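Local structure of proabylysin (Pyrococcus abyssi, 4JIU) at residues G38-D43 with H60-L65; M54-I59 with R78-V83. The protein is the zymogen of a small soluble zinc metallopeptidase, probably hydrolysing peptide bonds once its metal site is opened. The protein carries 1 engineered substitution. One frame throughout, in Å; residues are numbered along the deposited sequence. Where two conformers were deposited one is given.

Contact 1 (G38-D43 with H60-L65); sequences GTITLD and HELAHL. With ZN (zinc ion), chain B.
Apolar packing of a sheet strand against the metal-binding helix makes this buried contact: I40, on the central strand 39-42, lies against E61, L62 and L65 of helix 51-67. The strand and helix segments run nearly antiparallel, at 150°, with axes 9.2 Å apart, and no hydrogen bond links them. I40 reaches the helix through both branches. With CG1 anti to its own carbonyl carbon (chi1 -59°) and the chain extended beyond, CD1 meets L62 CD2 at 3.8 Å, the two side chains crossing at about a right angle. The other branch, CG2, rests on the aliphatic root of E61, 4.0 Å from its CB. L65 adds a looser contact, its CD1 4.3 Å from I40 CG1.

H60, E61 and H64 form the HExxH zinc-binding motif of the zincins, in a protein classed as a minigluzincin. NE2 of H60 and NE2 of H64 each bind zinc at 2.0 Å, one helical turn apart, while H72 and an oxygen of the C-terminal carboxylate of V105 complete the site. That last ligand is consistent with a zymogen whose own tail occupies the metal. E61 serves two surroundings: its CB faces the strand, but a bend at chi2 (-57°) takes the carboxylate away from I40, and its side chain also touches M104. In the second shell, H60 ND1 is hydrogen-bonded to Y56 OH and H64 ND1 to the backbone O of T69.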
loop_
_atom_site.group_PDB
_atom_site.type_symbol
_atom_site.label_atom_id
_atom_site.label_comp_id
_atom_site.label_asym_id
_atom_site.label_seq_id
_atom_site.Cartn_x
_atom_site.Cartn_y
_atom_site.Cartn_z
ATOM N N GLY A 38 -12.415 -4.317 4.591
ATOM C CA GLY A 38 -11.633 -3.165 4.968
ATOM C C GLY A 38 -10.340 -3.566 5.674
ATOM O O GLY A 38 -10.054 -3.106 6.785
ATOM N N THR A 39 -9.553 -4.407 5.006
ATOM C CA THR A 39 -8.295 -4.872 5.566
ATOM C C THR A 39 -7.186 -4.723 4.520
ATOM O O THR A 39 -7.424 -4.744 3.315
ATOM C CB THR A 39 -8.339 -6.333 6.031
ATOM O OG1 THR A 39 -8.585 -7.193 4.883
ATOM C CG2 THR A 39 -9.428 -6.547 7.082
ATOM N N ILE A 40 -5.994 -4.601 5.053
ATOM C CA ILE A 40 -4.751 -4.680 4.281
ATOM C C ILE A 40 -3.941 -5.824 4.881
ATOM O O ILE A 40 -3.681 -5.785 6.085
ATOM C CB ILE A 40 -3.955 -3.381 4.307
ATOM C CG1 ILE A 40 -4.737 -2.184 3.763
ATOM C CG2 ILE A 40 -2.614 -3.629 3.611
ATOM C CD1 ILE A 40 -4.113 -0.837 3.989
ATOM N N THR A 41 -3.595 -6.818 4.090
ATOM C CA THR A 41 -2.742 -7.912 4.548
ATOM C C THR A 41 -1.379 -7.756 3.937
ATOM O O THR A 41 -1.236 -7.556 2.728
ATOM C CB THR A 41 -3.395 -9.240 4.150
ATOM O OG1 THR A 41 -4.695 -9.350 4.752
ATOM C CG2 THR A 41 -2.552 -10.399 4.660
ATOM N N LEU A 42 -0.343 -7.835 4.793
ATOM C CA LEU A 42 1.023 -7.640 4.424
ATOM C C LEU A 42 1.796 -8.918 4.737
ATOM O O LEU A 42 1.646 -9.468 5.837
ATOM C CB LEU A 42 1.693 -6.537 5.251
ATOM C CG LEU A 42 0.968 -5.165 5.244
ATOM C CD1 LEU A 42 1.652 -4.276 6.262
ATOM C CD2 LEU A 42 0.925 -4.603 3.845
ATOM N N ASP A 43 2.662 -9.302 3.853
ATOM C CA ASP A 43 3.632 -10.375 4.132
ATOM C C ASP A 43 4.634 -9.880 5.160
ATOM O O ASP A 43 4.973 -8.703 5.141
ATOM C CB ASP A 43 4.336 -10.770 2.855
ATOM C CG ASP A 43 5.241 -11.953 3.047
ATOM O OD1 ASP A 43 6.420 -11.733 3.401
ATOM O OD2 ASP A 43 4.777 -13.100 2.874
ATOM N N HIS A 60 -0.466 2.530 -1.529
ATOM C CA HIS A 60 -0.947 1.793 -2.686
ATOM C C HIS A 60 -2.181 1.010 -2.327
ATOM O O HIS A 60 -3.200 1.011 -3.048
ATOM C CB HIS A 60 0.199 0.926 -3.213
ATOM C CG HIS A 60 -0.179 0.132 -4.431
ATOM N ND1 HIS A 60 0.348 0.409 -5.671
ATOM C CD2 HIS A 60 -0.974 -0.935 -4.675
ATOM C CE1 HIS A 60 -0.123 -0.430 -6.586
ATOM N NE2 HIS A 60 -0.978 -1.261 -5.985
ATOM N N GLU A 61 -2.096 0.264 -1.225
ATOM C CA GLU A 61 -3.242 -0.567 -0.849
ATOM C C GLU A 61 -4.460 0.259 -0.391
ATOM O O GLU A 61 -5.578 -0.022 -0.762
ATOM C CB GLU A 61 -2.836 -1.609 0.165
ATOM C CG GLU A 61 -1.772 -2.571 -0.337
ATOM C CD GLU A 61 -2.144 -3.313 -1.595
ATOM O OE1 GLU A 61 -3.302 -3.496 -1.977
ATOM O OE2 GLU A 61 -1.165 -3.760 -2.265
ATOM N N LEU A 62 -4.212 1.339 0.356
ATOM C CA LEU A 62 -5.270 2.234 0.750
ATOM C C LEU A 62 -5.901 2.881 -0.491
ATOM O O LEU A 62 -7.121 3.091 -0.502
ATOM C CB LEU A 62 -4.826 3.360 1.689
ATOM C CG LEU A 62 -4.566 2.936 3.122
ATOM C CD1 LEU A 62 -3.878 4.048 3.877
ATOM C CD2 LEU A 62 -5.849 2.535 3.843
ATOM N N ALA A 63 -5.116 3.195 -1.515
ATOM C CA ALA A 63 -5.633 3.757 -2.734
ATOM C C ALA A 63 -6.585 2.811 -3.432
ATOM O O ALA A 63 -7.605 3.233 -3.992
ATOM C CB ALA A 63 -4.493 4.190 -3.663
ATOM N N HIS A 64 -6.314 1.512 -3.384
ATOM C CA HIS A 64 -7.261 0.523 -3.934
ATOM C C HIS A 64 -8.590 0.654 -3.225
ATOM O O HIS A 64 -9.660 0.699 -3.818
ATOM C CB HIS A 64 -6.729 -0.897 -3.795
ATOM C CG HIS A 64 -5.795 -1.305 -4.873
ATOM N ND1 HIS A 64 -6.195 -1.348 -6.202
ATOM C CD2 HIS A 64 -4.513 -1.732 -4.840
ATOM C CE1 HIS A 64 -5.145 -1.758 -6.914
ATOM N NE2 HIS A 64 -4.088 -1.999 -6.130
ATOM N N LEU A 65 -8.549 0.674 -1.905
ATOM C CA LEU A 65 -9.741 0.724 -1.086
ATOM C C LEU A 65 -10.492 2.026 -1.336
ATOM O O LEU A 65 -11.733 2.011 -1.503
ATOM C CB LEU A 65 -9.394 0.595 0.392
ATOM C CG LEU A 65 -8.932 -0.776 0.836
ATOM C CD1 LEU A 65 -8.483 -0.700 2.316
ATOM C CD2 LEU A 65 -9.961 -1.845 0.653
HETATM ZN ZN ZN B . -2.288 -2.464 -6.858
#

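Contact 2 (M54-I59 with R78-V83)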
loop_
_atom_site.group_PDB
_atom_site.type_symbol
_atom_site.label_atom_id
_atom_site.label_comp_id
_atom_site.label_asym_id
_atom_site.label_seq_id
_atom_site.Cartn_x
_atom_site.Cartn_y
_atom_site.Cartn_z
ATOM N N MET A 54 7.708 0.947 2.912
ATOM C CA MET A 54 6.514 0.502 3.675
ATOM C C MET A 54 5.348 1.461 3.466
ATOM O O MET A 54 4.207 1.048 3.299
ATOM C CB MET A 54 6.854 0.437 5.170
ATOM C CG MET A 54 7.792 -0.654 5.559
ATOM S SD MET A 54 7.998 -0.828 7.358
ATOM C CE MET A 54 9.512 0.097 7.546
ATOM N N PHE A 55 5.658 2.757 3.541
ATOM C CA PHE A 55 4.616 3.759 3.356
ATOM C C PHE A 55 4.011 3.636 1.952
ATOM O O PHE A 55 2.802 3.773 1.796
ATOM C CB PHE A 55 5.174 5.168 3.588
ATOM C CG PHE A 55 4.110 6.201 3.861
ATOM C CD1 PHE A 55 3.230 6.059 4.939
ATOM C CD2 PHE A 55 4.004 7.327 3.039
ATOM C CE1 PHE A 55 2.304 7.017 5.209
ATOM C CE2 PHE A 55 3.054 8.313 3.357
ATOM C CZ PHE A 55 2.217 8.138 4.425
ATOM N N TYR A 56 4.847 3.414 0.935
ATOM C CA TYR A 56 4.310 3.210 -0.411
ATOM C C TYR A 56 3.292 2.098 -0.434
ATOM O O TYR A 56 2.249 2.175 -1.038
ATOM C CB TYR A 56 5.452 3.006 -1.452
ATOM C CG TYR A 56 4.810 2.722 -2.781
ATOM C CD1 TYR A 56 4.248 3.783 -3.506
ATOM C CD2 TYR A 56 4.623 1.474 -3.308
ATOM C CE1 TYR A 56 3.630 3.572 -4.684
ATOM C CE2 TYR A 56 3.941 1.243 -4.458
ATOM C CZ TYR A 56 3.428 2.305 -5.170
ATOM O OH TYR A 56 2.758 2.132 -6.350
ATOM N N ILE A 57 3.670 0.934 0.139
ATOM C CA ILE A 57 2.758 -0.194 0.130
ATOM C C ILE A 57 1.421 0.169 0.776
ATOM O O ILE A 57 0.369 -0.170 0.245
ATOM C CB ILE A 57 3.415 -1.434 0.781
ATOM C CG1 ILE A 57 4.606 -1.902 -0.069
ATOM C CG2 ILE A 57 2.383 -2.520 1.001
ATOM C CD1 ILE A 57 5.483 -2.881 0.597
ATOM N N LEU A 58 1.467 0.804 1.939
ATOM C CA LEU A 58 0.243 1.202 2.607
ATOM C C LEU A 58 -0.571 2.150 1.764
ATOM O O LEU A 58 -1.803 2.028 1.682
ATOM C CB LEU A 58 0.563 1.789 3.979
ATOM C CG LEU A 58 1.078 0.777 5.001
ATOM C CD1 LEU A 58 1.456 1.499 6.289
ATOM C CD2 LEU A 58 0.101 -0.317 5.320
ATOM N N ILE A 59 0.062 3.166 1.165
ATOM C CA ILE A 59 -0.624 4.119 0.313
ATOM C C ILE A 59 -1.213 3.411 -0.899
ATOM O O ILE A 59 -2.376 3.722 -1.256
ATOM C CB ILE A 59 0.306 5.270 -0.067
ATOM C CG1 ILE A 59 0.581 6.234 1.096
ATOM C CG2 ILE A 59 -0.205 6.014 -1.301
ATOM C CD1 ILE A 59 -0.594 7.104 1.478
ATOM N N ARG A 78 -4.213 8.954 -8.837
ATOM C CA ARG A 78 -4.384 10.257 -8.207
ATOM C C ARG A 78 -4.265 10.188 -6.677
ATOM O O ARG A 78 -3.681 11.079 -6.066
ATOM C CB ARG A 78 -5.747 10.829 -8.564
ATOM C CG ARG A 78 -6.280 12.062 -7.931
ATOM C CD ARG A 78 -7.426 12.708 -8.699
ATOM N NE ARG A 78 -8.762 12.237 -8.328
ATOM C CZ ARG A 78 -9.675 11.605 -9.050
ATOM N NH1 ARG A 78 -9.474 11.264 -10.330
ATOM N NH2 ARG A 78 -10.855 11.257 -8.528
ATOM N N GLU A 79 -4.783 9.111 -6.087
ATOM C CA GLU A 79 -4.644 8.983 -4.634
ATOM C C GLU A 79 -3.173 8.781 -4.274
ATOM O O GLU A 79 -2.645 9.386 -3.351
ATOM C CB GLU A 79 -5.471 7.814 -4.119
ATOM C CG GLU A 79 -6.959 7.976 -4.332
ATOM C CD GLU A 79 -7.526 9.173 -3.607
ATOM O OE1 GLU A 79 -6.941 9.686 -2.625
ATOM O OE2 GLU A 79 -8.671 9.555 -3.969
ATOM N N VAL A 80 -2.489 7.860 -4.957
ATOM C CA VAL A 80 -1.058 7.596 -4.698
ATOM C C VAL A 80 -0.229 8.860 -4.797
ATOM O O VAL A 80 0.673 9.098 -3.975
ATOM C CB VAL A 80 -0.555 6.490 -5.654
ATOM C CG1 VAL A 80 0.938 6.339 -5.549
ATOM C CG2 VAL A 80 -1.267 5.172 -5.423
ATOM N N GLU A 81 -0.589 9.695 -5.768
ATOM C CA GLU A 81 0.153 10.923 -6.037
ATOM C C GLU A 81 -0.072 12.025 -5.021
ATOM O O GLU A 81 0.601 13.038 -5.055
ATOM C CB GLU A 81 -0.136 11.378 -7.480
ATOM C CG GLU A 81 0.533 10.437 -8.492
ATOM C CD GLU A 81 0.093 10.621 -9.908
ATOM O OE1 GLU A 81 0.338 9.697 -10.719
ATOM O OE2 GLU A 81 -0.501 11.666 -10.228
ATOM N N LYS A 82 -0.964 11.808 -4.055
ATOM C CA LYS A 82 -1.008 12.700 -2.883
ATOM C C LYS A 82 0.243 12.576 -2.028
ATOM O O LYS A 82 0.514 13.493 -1.230
ATOM C CB LYS A 82 -2.286 12.437 -2.041
ATOM C CG LYS A 82 -3.530 12.759 -2.848
ATOM C CD LYS A 82 -4.771 12.370 -2.060
ATOM C CE LYS A 82 -6.043 12.773 -2.745
ATOM N NZ LYS A 82 -7.218 12.319 -1.966
ATOM N N VAL A 83 1.015 11.520 -2.206
ATOM C CA VAL A 83 2.262 11.306 -1.502
ATOM C C VAL A 83 3.429 11.185 -2.500
ATOM O O VAL A 83 4.421 11.861 -2.270
ATOM C CB VAL A 83 2.230 10.021 -0.638
ATOM C CG1 VAL A 83 3.584 9.767 -0.028
ATOM C CG2 VAL A 83 1.169 10.189 0.424
#
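V83 meets F55 and I59 with its two methyls, CG1 turned to the ring and CG2 mainly to the isoleucine, though CG2 also nears F55. CG1 comes up at the edge of the F55 ring, close to its plane, 3.7 Å from CE2, whereas CG2 lies 3.7 Å from I59 CD1. The same isoleucine covers one face of the F55 ring, its CG1 3.9 Å above the plane and offset toward the rim, so ring, isoleucine and valine interlock. I59 divides its branches: CG2, anti to the backbone N (chi1 -73° for CG1), bears on the backbone at V80 CA, 3.8 Å away, while CG1 carries CD1 to V83. With I59 cut back to an alanine here, V83 CG2 would probably lose its main partner and the F55 ring the atom over one face, and a gap would open above V80. Y56 approaches V80 obliquely, CE1 standing 4.0 Å from CG1; its hydroxyl lies beyond this apolar patch, hydrogen-bonded to E93 OE1. Beside the packing, K82 NZ forms a salt bridge with E79 OE1 (2.7 Å), and E79 OE2 pairs with K66. The end of helix 74-80 and the turn after it thus pack on the helix that bears the HExxH histidines.

Overall arrangement
Helix 51-67 is common to both contacts, which lie 11 Å apart between centres and are each mainly buried. Contact 1 joins it to the sheet through its C-terminal part, and contact 2 joins an earlier part to helix 74-80 and the following turn. They touch directly: A63 CB lies 3.8 Å from V80 CG2, and L42 CD2 lies 3.8 Å from I57 CG2. Across both interfaces the touching side-chain atoms are carbons, but the polar chemistry differs. Contact 1 carries two of the zinc ligands on its helix, whereas contact 2 has partly exposed F55 and V83 and is bordered by a charged pair. The tyrosine of contact 2 lies in the second shell of the zinc site.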